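Local coordinates for protein 4,5-DOPA dioxygenase extradiol (Escherichia coli, PDB 2PW6) that opens the aromatic ring of DOPA between carbons 4 and 5 in vitro, as a zinc-binding extradiol dioxygenase whose physiological substrate is unknown, at residues 16-22 and 265-271; 85-89 and 118-124; 140-144 and 236-240; 175-181 and 193-198; 180-184 and 260-264. One frame throughout, in Å; residues are numbered along the deposited sequence.

Interaction 1. Residues 16-22 and 265-271; sequences PALFLGH and MLSVQIG. With ZN (zinc ion), chain B.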
# COMPACT_ATOMS: atom_id res chain seq x y z
N PRO A 16 19.94 -15.13 -13.59
CA PRO A 16 20.39 -13.94 -12.85
C PRO A 16 19.50 -13.64 -11.62
O PRO A 16 18.34 -14.06 -11.58
CB PRO A 16 20.25 -12.82 -13.89
CG PRO A 16 19.10 -13.28 -14.76
CD PRO A 16 19.24 -14.78 -14.85
N ALA A 17 20.07 -12.97 -10.63
CA ALA A 17 19.28 -12.35 -9.56
C ALA A 17 19.22 -10.82 -9.74
O ALA A 17 20.17 -10.18 -10.21
CB ALA A 17 19.83 -12.74 -8.18
N LEU A 18 18.08 -10.25 -9.39
CA LEU A 18 17.79 -8.85 -9.64
C LEU A 18 17.26 -8.16 -8.40
O LEU A 18 16.30 -8.63 -7.79
CB LEU A 18 16.76 -8.73 -10.74
CG LEU A 18 17.24 -8.52 -12.17
CD1 LEU A 18 18.17 -9.61 -12.66
CD2 LEU A 18 16.01 -8.46 -13.05
N PHE A 19 17.92 -7.06 -8.04
CA PHE A 19 17.39 -6.09 -7.06
C PHE A 19 16.91 -4.87 -7.81
O PHE A 19 17.67 -4.26 -8.53
CB PHE A 19 18.46 -5.65 -6.03
CG PHE A 19 18.00 -4.53 -5.14
CD1 PHE A 19 17.10 -4.78 -4.12
CD2 PHE A 19 18.42 -3.20 -5.37
CE1 PHE A 19 16.65 -3.76 -3.32
CE2 PHE A 19 17.97 -2.17 -4.58
CZ PHE A 19 17.10 -2.44 -3.56
N LEU A 20 15.65 -4.51 -7.66
CA LEU A 20 15.14 -3.34 -8.32
C LEU A 20 14.75 -2.28 -7.29
O LEU A 20 14.07 -2.60 -6.31
CB LEU A 20 13.94 -3.65 -9.23
CG LEU A 20 14.01 -4.53 -10.50
CD1 LEU A 20 15.35 -4.44 -11.20
CD2 LEU A 20 13.71 -5.99 -10.15
N GLY A 21 15.20 -1.04 -7.52
CA GLY A 21 14.68 0.13 -6.85
C GLY A 21 13.33 0.36 -7.44
O GLY A 21 13.19 0.44 -8.65
N HIS A 22 12.30 0.45 -6.62
CA HIS A 22 10.95 0.61 -7.11
C HIS A 22 10.29 1.92 -6.73
O HIS A 22 10.80 2.63 -5.91
CB HIS A 22 10.08 -0.59 -6.72
CG HIS A 22 9.72 -0.65 -5.27
ND1 HIS A 22 9.83 -1.80 -4.53
CD2 HIS A 22 9.21 0.27 -4.43
CE1 HIS A 22 9.43 -1.57 -3.31
NE2 HIS A 22 9.05 -0.32 -3.22
N MSE A 265 16.89 4.71 -6.76
CA MSE A 265 16.28 3.85 -7.77
C MSE A 265 17.32 2.88 -8.30
O MSE A 265 17.12 2.20 -9.30
CB MSE A 265 15.68 4.67 -8.92
CG MSE A 265 14.41 5.46 -8.64
SE MSE A 265 12.88 4.56 -7.75
CE MSE A 265 11.41 5.13 -8.87
N LEU A 266 18.46 2.83 -7.60
CA LEU A 266 19.52 1.91 -7.90
C LEU A 266 19.06 0.44 -8.00
O LEU A 266 18.72 -0.19 -6.98
CB LEU A 266 20.60 2.02 -6.83
CG LEU A 266 21.81 1.12 -7.04
CD1 LEU A 266 22.54 1.45 -8.35
CD2 LEU A 266 22.72 1.30 -5.90
N SER A 267 19.09 -0.07 -9.23
CA SER A 267 18.88 -1.48 -9.55
C SER A 267 20.19 -2.25 -9.78
O SER A 267 21.18 -1.70 -10.27
CB SER A 267 17.96 -1.58 -10.73
OG SER A 267 16.75 -0.89 -10.41
N VAL A 268 20.19 -3.54 -9.42
CA VAL A 268 21.40 -4.36 -9.46
C VAL A 268 21.11 -5.72 -10.11
O VAL A 268 20.14 -6.39 -9.75
CB VAL A 268 22.03 -4.53 -8.05
CG1 VAL A 268 23.28 -5.46 -8.07
CG2 VAL A 268 22.37 -3.15 -7.44
N GLN A 269 21.92 -6.10 -11.09
CA GLN A 269 21.80 -7.42 -11.73
C GLN A 269 23.00 -8.28 -11.35
O GLN A 269 24.15 -7.85 -11.47
CB GLN A 269 21.63 -7.32 -13.26
CG GLN A 269 21.37 -8.69 -13.92
CD GLN A 269 21.16 -8.64 -15.43
OE1 GLN A 269 20.40 -7.81 -15.97
NE2 GLN A 269 21.82 -9.57 -16.14
N ILE A 270 22.73 -9.46 -10.83
CA ILE A 270 23.79 -10.41 -10.50
C ILE A 270 23.77 -11.47 -11.60
O ILE A 270 22.75 -12.12 -11.82
CB ILE A 270 23.58 -11.06 -9.11
CG1 ILE A 270 23.71 -10.01 -7.99
CG2 ILE A 270 24.49 -12.28 -8.93
CD1 ILE A 270 25.07 -9.82 -7.38
N GLY A 271 24.90 -11.61 -12.29
CA GLY A 271 25.04 -12.58 -13.37
C GLY A 271 24.17 -12.28 -14.58
O GLY A 271 23.71 -13.21 -15.25
ZN ZN B . 8.44 0.63 -1.10

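Interaction 2. Residues 85-89 and 118-124; sequences YDTHY and GFDHGSW. With ZN (zinc ion), chain C; ZN (zinc ion), chain D.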
# COMPACT_ATOMS: atom_id res chain seq x y z
N TYR A 85 -3.45 -3.87 -0.27
CA TYR A 85 -2.90 -3.12 -1.43
C TYR A 85 -3.86 -3.00 -2.59
O TYR A 85 -4.58 -3.96 -2.92
CB TYR A 85 -1.55 -3.65 -1.92
CG TYR A 85 -0.46 -3.56 -0.90
CD1 TYR A 85 0.04 -2.32 -0.48
CD2 TYR A 85 0.04 -4.72 -0.31
CE1 TYR A 85 1.02 -2.25 0.50
CE2 TYR A 85 1.04 -4.66 0.66
CZ TYR A 85 1.52 -3.42 1.08
OH TYR A 85 2.50 -3.39 2.05
N ASP A 86 -3.92 -1.80 -3.16
CA ASP A 86 -4.94 -1.48 -4.19
C ASP A 86 -4.36 -1.96 -5.56
O ASP A 86 -4.30 -1.22 -6.54
CB ASP A 86 -5.44 0.01 -4.08
CG ASP A 86 -6.65 0.17 -3.07
OD1 ASP A 86 -7.36 -0.86 -3.02
OD2 ASP A 86 -6.92 1.25 -2.34
N THR A 87 -3.92 -3.22 -5.59
CA THR A 87 -3.20 -3.86 -6.72
C THR A 87 -3.72 -5.30 -7.12
O THR A 87 -4.47 -5.94 -6.39
CB THR A 87 -1.63 -3.90 -6.49
OG1 THR A 87 -1.29 -4.92 -5.54
CG2 THR A 87 -1.09 -2.54 -5.99
N HIS A 88 -3.30 -5.80 -8.27
CA HIS A 88 -3.71 -7.14 -8.72
C HIS A 88 -2.69 -7.71 -9.70
O HIS A 88 -2.47 -7.16 -10.77
CB HIS A 88 -5.13 -7.12 -9.33
CG HIS A 88 -5.63 -8.46 -9.77
ND1 HIS A 88 -5.92 -9.48 -8.89
CD2 HIS A 88 -5.92 -8.93 -11.01
CE1 HIS A 88 -6.37 -10.52 -9.56
NE2 HIS A 88 -6.38 -10.21 -10.85
N TYR A 89 -2.01 -8.77 -9.28
CA TYR A 89 -1.03 -9.43 -10.12
C TYR A 89 -1.25 -10.94 -10.01
O TYR A 89 -0.68 -11.60 -9.11
CB TYR A 89 0.40 -9.05 -9.74
CG TYR A 89 1.42 -9.48 -10.79
CD1 TYR A 89 1.53 -8.79 -12.01
CD2 TYR A 89 2.26 -10.58 -10.56
CE1 TYR A 89 2.46 -9.20 -12.97
CE2 TYR A 89 3.19 -11.00 -11.54
CZ TYR A 89 3.28 -10.30 -12.74
OH TYR A 89 4.22 -10.69 -13.70
N GLY A 118 -0.81 -9.63 -0.85
CA GLY A 118 -0.90 -8.52 -1.80
C GLY A 118 0.49 -7.99 -2.16
O GLY A 118 1.42 -7.99 -1.34
N PHE A 119 0.64 -7.57 -3.41
CA PHE A 119 1.86 -6.93 -3.88
C PHE A 119 1.79 -5.44 -3.56
O PHE A 119 0.80 -4.78 -3.89
CB PHE A 119 2.02 -7.13 -5.39
CG PHE A 119 2.37 -8.55 -5.78
CD1 PHE A 119 3.69 -8.95 -5.89
CD2 PHE A 119 1.36 -9.47 -6.04
CE1 PHE A 119 4.02 -10.25 -6.24
CE2 PHE A 119 1.68 -10.80 -6.39
CZ PHE A 119 3.01 -11.18 -6.49
N ASP A 120 2.81 -4.91 -2.90
CA ASP A 120 2.97 -3.44 -2.83
C ASP A 120 2.97 -2.77 -4.22
O ASP A 120 3.36 -3.39 -5.21
CB ASP A 120 4.25 -3.09 -2.08
CG ASP A 120 5.44 -3.77 -2.64
OD1 ASP A 120 5.65 -4.97 -2.38
OD2 ASP A 120 6.23 -3.10 -3.30
N HIS A 121 2.54 -1.51 -4.31
CA HIS A 121 2.53 -0.78 -5.58
C HIS A 121 3.85 -0.82 -6.35
O HIS A 121 3.86 -0.96 -7.59
CB HIS A 121 2.12 0.67 -5.42
CG HIS A 121 0.71 0.93 -5.78
ND1 HIS A 121 -0.27 1.15 -4.84
CD2 HIS A 121 0.09 0.96 -7.00
CE1 HIS A 121 -1.43 1.35 -5.46
NE2 HIS A 121 -1.24 1.22 -6.76
N GLY A 122 4.94 -0.67 -5.60
CA GLY A 122 6.28 -0.68 -6.17
C GLY A 122 6.64 -2.01 -6.80
O GLY A 122 7.25 -2.04 -7.87
N SER A 123 6.31 -3.11 -6.11
CA SER A 123 6.63 -4.46 -6.58
C SER A 123 5.79 -4.84 -7.77
O SER A 123 6.28 -5.35 -8.76
CB SER A 123 6.41 -5.49 -5.47
OG SER A 123 7.52 -5.48 -4.58
N TRP A 124 4.50 -4.57 -7.63
CA TRP A 124 3.52 -4.69 -8.69
C TRP A 124 3.90 -3.87 -9.93
O TRP A 124 3.68 -4.31 -11.05
CB TRP A 124 2.17 -4.26 -8.14
CG TRP A 124 1.06 -4.26 -9.13
CD1 TRP A 124 0.30 -5.32 -9.52
CD2 TRP A 124 0.57 -3.13 -9.84
NE1 TRP A 124 -0.63 -4.92 -10.44
CE2 TRP A 124 -0.49 -3.58 -10.66
CE3 TRP A 124 0.93 -1.77 -9.87
CZ2 TRP A 124 -1.20 -2.73 -11.51
CZ3 TRP A 124 0.22 -0.92 -10.72
CH2 TRP A 124 -0.84 -1.41 -11.53
ZN ZN C . -8.27 1.34 -1.62
ZN ZN D . 0.10 1.78 -2.44
O HOH W 1 -4.21 1.29 -7.73
O HOH W 2 -1.74 -7.35 -4.89

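Interaction 3. Residues 140-144 and 236-240; sequences QLSID and LPLLY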
# COMPACT_ATOMS: atom_id res chain seq x y z
N GLN A 140 6.20 -16.02 -3.16
CA GLN A 140 6.65 -14.88 -2.33
C GLN A 140 7.42 -15.33 -1.07
O GLN A 140 7.02 -16.28 -0.39
CB GLN A 140 5.45 -14.03 -1.93
CG GLN A 140 4.65 -13.50 -3.13
CD GLN A 140 3.26 -13.14 -2.74
OE1 GLN A 140 2.52 -13.98 -2.20
NE2 GLN A 140 2.88 -11.89 -2.97
N LEU A 141 8.56 -14.69 -0.83
CA LEU A 141 9.38 -14.91 0.34
C LEU A 141 9.43 -13.61 1.19
O LEU A 141 9.61 -12.52 0.64
CB LEU A 141 10.80 -15.31 -0.07
CG LEU A 141 11.81 -15.53 1.08
CD1 LEU A 141 11.44 -16.78 1.94
CD2 LEU A 141 13.19 -15.65 0.49
N SER A 142 9.29 -13.74 2.51
CA SER A 142 9.24 -12.58 3.39
C SER A 142 10.60 -12.40 4.08
O SER A 142 11.45 -13.31 4.10
CB SER A 142 8.10 -12.70 4.40
OG SER A 142 8.46 -13.56 5.46
N ILE A 143 10.81 -11.20 4.63
CA ILE A 143 12.11 -10.84 5.22
C ILE A 143 11.95 -10.92 6.73
O ILE A 143 11.07 -10.30 7.27
CB ILE A 143 12.56 -9.38 4.75
CG1 ILE A 143 12.91 -9.37 3.26
CG2 ILE A 143 13.75 -8.85 5.58
CD1 ILE A 143 12.64 -8.03 2.57
N ASP A 144 12.78 -11.69 7.40
CA ASP A 144 12.69 -11.80 8.86
C ASP A 144 13.21 -10.52 9.58
O ASP A 144 14.43 -10.31 9.64
CB ASP A 144 13.52 -13.01 9.34
CG ASP A 144 13.26 -13.38 10.82
OD1 ASP A 144 12.64 -12.61 11.60
OD2 ASP A 144 13.66 -14.50 11.21
N LEU A 236 17.38 -4.20 2.92
CA LEU A 236 17.69 -5.64 3.12
C LEU A 236 17.55 -6.54 1.87
O LEU A 236 18.35 -7.47 1.72
CB LEU A 236 16.87 -6.23 4.29
CG LEU A 236 17.29 -5.81 5.71
CD1 LEU A 236 16.34 -6.37 6.84
CD2 LEU A 236 18.77 -6.19 6.01
N PRO A 237 16.57 -6.25 0.98
CA PRO A 237 16.37 -7.05 -0.20
C PRO A 237 17.57 -7.15 -1.11
O PRO A 237 17.74 -8.18 -1.77
CB PRO A 237 15.19 -6.36 -0.91
CG PRO A 237 14.45 -5.73 0.16
CD PRO A 237 15.51 -5.22 1.07
N LEU A 238 18.39 -6.10 -1.17
CA LEU A 238 19.62 -6.13 -1.93
C LEU A 238 20.59 -7.20 -1.44
O LEU A 238 21.32 -7.77 -2.21
CB LEU A 238 20.31 -4.73 -1.88
CG LEU A 238 21.72 -4.63 -2.49
CD1 LEU A 238 21.70 -5.01 -3.93
CD2 LEU A 238 22.35 -3.24 -2.32
N LEU A 239 20.61 -7.42 -0.13
CA LEU A 239 21.50 -8.40 0.46
C LEU A 239 21.12 -9.81 0.03
O LEU A 239 21.99 -10.64 -0.13
CB LEU A 239 21.49 -8.24 1.98
CG LEU A 239 22.02 -6.86 2.45
CD1 LEU A 239 22.20 -6.85 3.96
CD2 LEU A 239 23.35 -6.44 1.72
N TYR A 240 19.82 -10.07 -0.17
CA TYR A 240 19.34 -11.34 -0.71
C TYR A 240 19.97 -11.57 -2.08
O TYR A 240 20.47 -12.66 -2.36
CB TYR A 240 17.80 -11.37 -0.78
CG TYR A 240 17.17 -11.58 0.59
CD1 TYR A 240 17.14 -10.54 1.53
CD2 TYR A 240 16.63 -12.83 0.95
CE1 TYR A 240 16.56 -10.73 2.81
CE2 TYR A 240 16.06 -13.03 2.22
CZ TYR A 240 16.03 -11.98 3.14
OH TYR A 240 15.48 -12.22 4.39
O HOH W 3 13.47 -14.10 5.81

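Interaction 4. Residues 175-181 and 193-198; sequences VVHNLRT and WATSFN. With ZN (zinc ion), chain E.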
# COMPACT_ATOMS: atom_id res chain seq x y z
N VAL A 175 17.63 1.32 -1.76
CA VAL A 175 18.80 1.48 -0.91
C VAL A 175 18.86 2.85 -0.16
O VAL A 175 19.56 2.97 0.89
CB VAL A 175 20.11 1.20 -1.67
CG1 VAL A 175 20.02 -0.14 -2.39
CG2 VAL A 175 20.44 2.35 -2.66
N VAL A 176 18.09 3.83 -0.64
CA VAL A 176 17.81 5.07 0.13
C VAL A 176 16.32 5.28 0.24
O VAL A 176 15.61 5.38 -0.79
CB VAL A 176 18.45 6.41 -0.48
CG1 VAL A 176 18.17 7.60 0.45
CG2 VAL A 176 19.94 6.26 -0.75
N HIS A 177 15.84 5.40 1.47
CA HIS A 177 14.41 5.37 1.65
C HIS A 177 13.97 6.01 2.94
O HIS A 177 13.71 5.33 3.94
CB HIS A 177 13.88 3.91 1.55
CG HIS A 177 12.38 3.82 1.59
ND1 HIS A 177 11.65 3.99 2.76
CD2 HIS A 177 11.48 3.65 0.59
CE1 HIS A 177 10.37 3.85 2.47
NE2 HIS A 177 10.23 3.66 1.16
N ASN A 178 13.82 7.33 2.89
CA ASN A 178 13.38 8.10 4.03
C ASN A 178 12.29 8.99 3.49
O ASN A 178 12.59 9.91 2.73
CB ASN A 178 14.53 8.91 4.65
CG ASN A 178 14.16 9.53 6.01
OD1 ASN A 178 13.03 9.92 6.22
ND2 ASN A 178 15.12 9.58 6.94
N LEU A 179 11.03 8.66 3.81
CA LEU A 179 9.86 9.37 3.24
C LEU A 179 9.56 10.68 3.97
O LEU A 179 8.78 11.49 3.51
CB LEU A 179 8.62 8.45 3.17
CG LEU A 179 8.84 7.21 2.26
CD1 LEU A 179 7.59 6.45 2.05
CD2 LEU A 179 9.40 7.61 0.91
N ARG A 180 10.21 10.86 5.11
CA ARG A 180 10.21 12.15 5.79
C ARG A 180 11.05 13.21 5.08
O ARG A 180 10.92 14.38 5.40
CB ARG A 180 10.75 12.01 7.19
CG ARG A 180 9.99 11.09 8.06
CD ARG A 180 10.95 10.76 9.15
NE ARG A 180 10.43 9.78 10.06
CZ ARG A 180 11.18 8.97 10.79
NH1 ARG A 180 12.52 9.02 10.72
NH2 ARG A 180 10.56 8.11 11.59
N THR A 181 11.96 12.81 4.19
CA THR A 181 12.78 13.76 3.44
C THR A 181 12.38 13.85 1.99
O THR A 181 13.01 14.59 1.23
CB THR A 181 14.26 13.41 3.46
OG1 THR A 181 14.47 12.19 2.74
CG2 THR A 181 14.79 13.28 4.89
N TRP A 193 23.53 13.94 0.99
CA TRP A 193 23.66 12.78 1.85
C TRP A 193 23.09 11.52 1.15
O TRP A 193 23.65 10.44 1.24
CB TRP A 193 23.02 13.05 3.24
CG TRP A 193 21.56 13.35 3.18
CD1 TRP A 193 20.99 14.56 3.10
CD2 TRP A 193 20.48 12.40 3.18
NE1 TRP A 193 19.62 14.45 3.04
CE2 TRP A 193 19.28 13.13 3.09
CE3 TRP A 193 20.42 10.99 3.24
CZ2 TRP A 193 18.03 12.51 3.07
CZ3 TRP A 193 19.17 10.38 3.20
CH2 TRP A 193 18.00 11.14 3.13
N ALA A 194 21.99 11.69 0.42
CA ALA A 194 21.45 10.62 -0.42
C ALA A 194 22.47 10.09 -1.43
O ALA A 194 22.65 8.86 -1.52
CB ALA A 194 20.13 11.05 -1.11
N THR A 195 23.13 10.99 -2.17
CA THR A 195 24.16 10.62 -3.17
C THR A 195 25.35 10.01 -2.47
O THR A 195 25.90 8.99 -2.92
CB THR A 195 24.61 11.85 -4.02
OG1 THR A 195 23.55 12.27 -4.88
CG2 THR A 195 25.80 11.51 -4.88
N SER A 196 25.77 10.63 -1.37
CA SER A 196 26.82 10.04 -0.52
C SER A 196 26.54 8.54 -0.19
O SER A 196 27.34 7.67 -0.55
CB SER A 196 27.02 10.86 0.76
OG SER A 196 28.19 10.45 1.45
N PHE A 197 25.42 8.24 0.48
CA PHE A 197 25.15 6.84 0.89
C PHE A 197 25.03 5.92 -0.31
O PHE A 197 25.59 4.83 -0.32
CB PHE A 197 23.94 6.69 1.81
CG PHE A 197 23.73 5.26 2.29
CD1 PHE A 197 24.44 4.77 3.39
CD2 PHE A 197 22.81 4.40 1.64
CE1 PHE A 197 24.24 3.43 3.84
CE2 PHE A 197 22.61 3.09 2.08
CZ PHE A 197 23.33 2.60 3.18
N ASN A 198 24.34 6.39 -1.34
CA ASN A 198 24.16 5.64 -2.58
C ASN A 198 25.47 5.21 -3.23
O ASN A 198 25.62 4.06 -3.68
CB ASN A 198 23.32 6.45 -3.55
CG ASN A 198 22.62 5.58 -4.58
OD1 ASN A 198 21.66 4.85 -4.25
ND2 ASN A 198 23.06 5.68 -5.83
ZN ZN E . 11.96 4.10 4.78

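Interaction 5. Residues 180-184 and 260-264; sequences RTVKW and MGSLS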
# COMPACT_ATOMS: atom_id res chain seq x y z
N ARG A 180 10.21 10.86 5.11
CA ARG A 180 10.21 12.15 5.79
C ARG A 180 11.05 13.21 5.08
O ARG A 180 10.92 14.38 5.40
CB ARG A 180 10.75 12.01 7.19
CG ARG A 180 9.99 11.09 8.06
CD ARG A 180 10.95 10.76 9.15
NE ARG A 180 10.43 9.78 10.06
CZ ARG A 180 11.18 8.97 10.79
NH1 ARG A 180 12.52 9.02 10.72
NH2 ARG A 180 10.56 8.11 11.59
N THR A 181 11.96 12.81 4.19
CA THR A 181 12.78 13.76 3.44
C THR A 181 12.38 13.85 1.99
O THR A 181 13.01 14.59 1.23
CB THR A 181 14.26 13.41 3.46
OG1 THR A 181 14.47 12.19 2.74
CG2 THR A 181 14.79 13.28 4.89
N VAL A 182 11.37 13.09 1.58
CA VAL A 182 11.03 13.01 0.16
C VAL A 182 10.37 14.32 -0.28
O VAL A 182 9.49 14.84 0.42
CB VAL A 182 10.20 11.73 -0.19
CG1 VAL A 182 9.46 11.88 -1.48
CG2 VAL A 182 11.14 10.53 -0.30
N LYS A 183 10.83 14.88 -1.39
CA LYS A 183 10.23 16.10 -1.93
C LYS A 183 9.35 15.77 -3.12
O LYS A 183 9.80 15.69 -4.26
CB LYS A 183 11.24 17.24 -2.17
CG LYS A 183 12.48 16.92 -2.96
CD LYS A 183 13.51 18.03 -2.79
CE LYS A 183 14.67 17.91 -3.79
NZ LYS A 183 15.73 18.92 -3.47
N TRP A 184 8.07 15.57 -2.79
CA TRP A 184 7.05 15.05 -3.70
C TRP A 184 6.79 15.96 -4.90
O TRP A 184 6.43 15.45 -5.97
CB TRP A 184 5.74 14.75 -2.95
CG TRP A 184 5.87 13.91 -1.69
CD1 TRP A 184 5.90 14.37 -0.39
CD2 TRP A 184 5.96 12.47 -1.60
NE1 TRP A 184 6.02 13.31 0.49
CE2 TRP A 184 6.06 12.14 -0.22
CE3 TRP A 184 5.98 11.43 -2.55
CZ2 TRP A 184 6.17 10.81 0.24
CZ3 TRP A 184 6.08 10.12 -2.10
CH2 TRP A 184 6.18 9.82 -0.71
N MSE A 260 13.07 12.49 -6.28
CA MSE A 260 12.51 13.29 -5.19
C MSE A 260 13.47 13.55 -4.03
O MSE A 260 13.06 13.56 -2.87
CB MSE A 260 11.21 12.67 -4.70
CG MSE A 260 10.16 12.59 -5.81
SE MSE A 260 8.56 11.60 -5.27
CE MSE A 260 9.29 9.80 -5.37
N GLY A 261 14.76 13.73 -4.36
CA GLY A 261 15.79 14.03 -3.40
C GLY A 261 16.37 12.84 -2.64
O GLY A 261 17.57 12.78 -2.42
N SER A 262 15.52 11.91 -2.20
CA SER A 262 16.08 10.76 -1.46
C SER A 262 15.57 9.35 -1.83
O SER A 262 16.05 8.39 -1.26
CB SER A 262 15.99 10.99 0.05
OG SER A 262 14.67 11.28 0.38
N LEU A 263 14.64 9.21 -2.76
CA LEU A 263 14.25 7.87 -3.21
C LEU A 263 15.27 7.28 -4.17
O LEU A 263 15.24 7.58 -5.37
CB LEU A 263 12.85 7.89 -3.82
CG LEU A 263 12.11 6.55 -3.98
CD1 LEU A 263 11.93 5.76 -2.64
CD2 LEU A 263 10.78 6.85 -4.57
N SER A 264 16.17 6.43 -3.68
CA SER A 264 17.12 5.80 -4.62
C SER A 264 16.56 4.64 -5.47
O SER A 264 15.85 3.75 -4.98
CB SER A 264 18.44 5.42 -3.97
OG SER A 264 19.27 4.84 -4.97

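Interaction 1. Residues 16-22 and 265-271
At the edge of the F19 ring, near its plane, lie L266 O and V268 N, with L266 O 3.2 Å from F19 CE2. With F19 CG anti to the backbone N (chi1 173°), beside the carbonyl carbon, the ring is set against the facing backbone; it also rests on P237 and L238 of helix 236-243. The side chain of H22 sets out away from the facing strand; its NE2 is 2.4 Å from a zinc ion and ND1 bonds S172 OG. M265, a selenomethionine, bends at chi2 and chi3 to bring SE to 3.4 Å from H22 O. Four backbone bonds hold the strands in antiparallel register. A17 and I270 exchange two, I270 N to A17 O (2.7 Å) being nearly straight at 175°, and F19 and V268 exchange two more. Between them L18 and Q269 form a non-hydrogen-bonded pair whose side chains run alongside each other, L18 CD1 3.6 Å from Q269 CG. S267 OG takes the N-H of G21 at 3.3 Å, so a side chain, not a backbone carbonyl, accepts the next N-H beyond the F19-V268 pair. H57, H234 and D86 of the second subunit join H22 on the zinc. Strand 17-21 also pairs with strand 167-173, so the contact sits in the mixed sheet of the LigB-type dioxygenase fold, whose strand end carries a ligand of the active-site metal.

Interaction 2. Residues 85-89 and 118-124
Y85 lays one ring face against the backbone of D120, whose CA stands 3.8 Å from the ring centroid and only 6° off its normal; Y85 OH bonds L84 of the second subunit. D86 is the centre of an inverse gamma turn. A water donates to its O and accepts from H121 NE2, while its carboxylate points to the zinc held by H22, H57 and H234 of the second subunit, at a modelled OD2 distance too short to be trusted, and OD1 bonds H177 NE2 of that subunit. Three atoms of T87 make contacts. OG1 lies between backbone N and carbonyl carbon (chi1 76°), from where it donates to F119 O at 2.7 Å, on a lone pair in the carbonyl plane; CG2 sits 3.7 Å above the centre of the H121 ring, and CB covers the five-membered ring of W124. H88 O accepts from W124 NE1 at 2.9 Å, lying near the indole plane while the donor stands well above the carbonyl plane. Y89 turns its edge to the face of F119, centroids 5.6 Å apart and planes at 77°, a T-shaped pair. The second segment enters helix 121-130 through an N-cap: D120 OD2 accepts from S123 N at 2.8 Å, while OD1 bonds S55 OG, beside the zinc ligands H22 and H57.

Interaction 3. Residues 140-144 and 236-240
I143 and Y240 carry this contact, the isoleucine spreading its branches over three residues of helix 236-243. CG1 is anti to the carbonyl carbon (chi1 -69°) and lies 3.9 Å from Y240 CE1, approaching the ring obliquely. From the end of the same branch CD1 meets P237 CG at 3.8 Å, the two side chains crossing at about a right angle. The other branch, CG2, touches L236 CD1, also at 3.8 Å. L141, two residues back on the same side of the strand, adds a looser touch of CD2 on Y240 CE2 at 4.3 Å. Strand 138-144 thereby packs against helix 236-243, with short-segment axes 10.2 Å apart and inclined at 119°. The Y240 hydroxyl, near the strand backbone, bonds H152 ND1 of helix 149-159 and a water 3.1 Å from OH. That water donates to S142 O and accepts from D144 N. No direct hydrogen bond joins 140-144 to 236-240, so apolar packing makes the seam, while water and H152 satisfy the buried Y240 hydroxyl.

Interaction 4. Residues 175-181 and 193-198
V176 points both methyl branches into helix 192-202. With CG1 anti to the backbone N (chi1 -176°), that methyl comes 4.0 Å from W193 CZ3, while CG2 lies 3.8 Å from A194 O. The same V176 CG2 meets the F197 ring at its edge, 4.2 Å from F197 CD2. W193 CG takes the position between backbone N and carbonyl carbon (chi1 61°), which swings the indole back toward the loop. There T181 approaches from the opposite direction and meets the indole edge, OG1 3.6 Å from W193 CZ2; that hydroxyl is also bonded to S262. The loop follows strand 167-173 of the LigB-type fold and makes a type I beta turn from N178 to T181. Its H177, a zinc ligand of this dioxygenase, turns away from the helix and holds a zinc ion with ND1 at 2.0 Å and with its own O, while NE2 bonds D86 of the second subunit. V175 places CG2 3.2 Å from N198 OD1, crossing that side chain at about a right angle; the oxygen is bonded to S264 OG. F197 brings CE2 to 3.3 Å from V175 O, a carbonyl whose hydrogen bond comes from N229 ND2.

Interaction 5. Residues 180-184 and 260-264
One backbone bond, K183 N to M260 O at 3.0 Å, joins the two segments; it is almost straight at 177°, its donor tilted 32° from the carbonyl plane. Residue M260 follows strand 258-259, and S262 and L263 form a classic beta bulge as the chain returns in strand 263-264. M260, a selenomethionine with SE, has CB 3.7 Å from V182 CG1. Its chain stays extended to SE and bends at chi3 (-75°), with SE beside the indole of W184, 3.8 Å from CE3, in an oblique Met-aromatic contact. V182 CG1 also covers the centre of that indole's face, so valine and selenium both touch the tryptophan, which further meets W124 of the second subunit. At the other end the hydroxyls of T181 and S262 share a short hydrogen bond, 2.5 Å between T181 OG1 and S262 OG. The extended K183 chain runs past the glycine to a salt bridge with D187, its CE passing 4.1 Å from G261 CA.

Overall arrangement
From the N terminus, strand 17-21 opens interaction 1, which closes only with strand 268-270 at the C terminus, so the other four contacts all lie within its span. Interaction 2 comes first, closing a short loop from 85-89 to the start of helix 121-130, and is complete before interaction 3 opens on strand 138-144. Interaction 3 closes on helix 236-243 and encloses interaction 4, which joins the loop after strand 167-173 to helix 192-202. Interaction 5 starts from the same loop, sharing R180 and T181, but ends at 260-264 and so crosses interaction 3. Interactions 1 and 3 reach the main sheet; interactions 2, 4 and 5 touch the second subunit, and interaction 1 meets it through the zinc shared by H22 and D86.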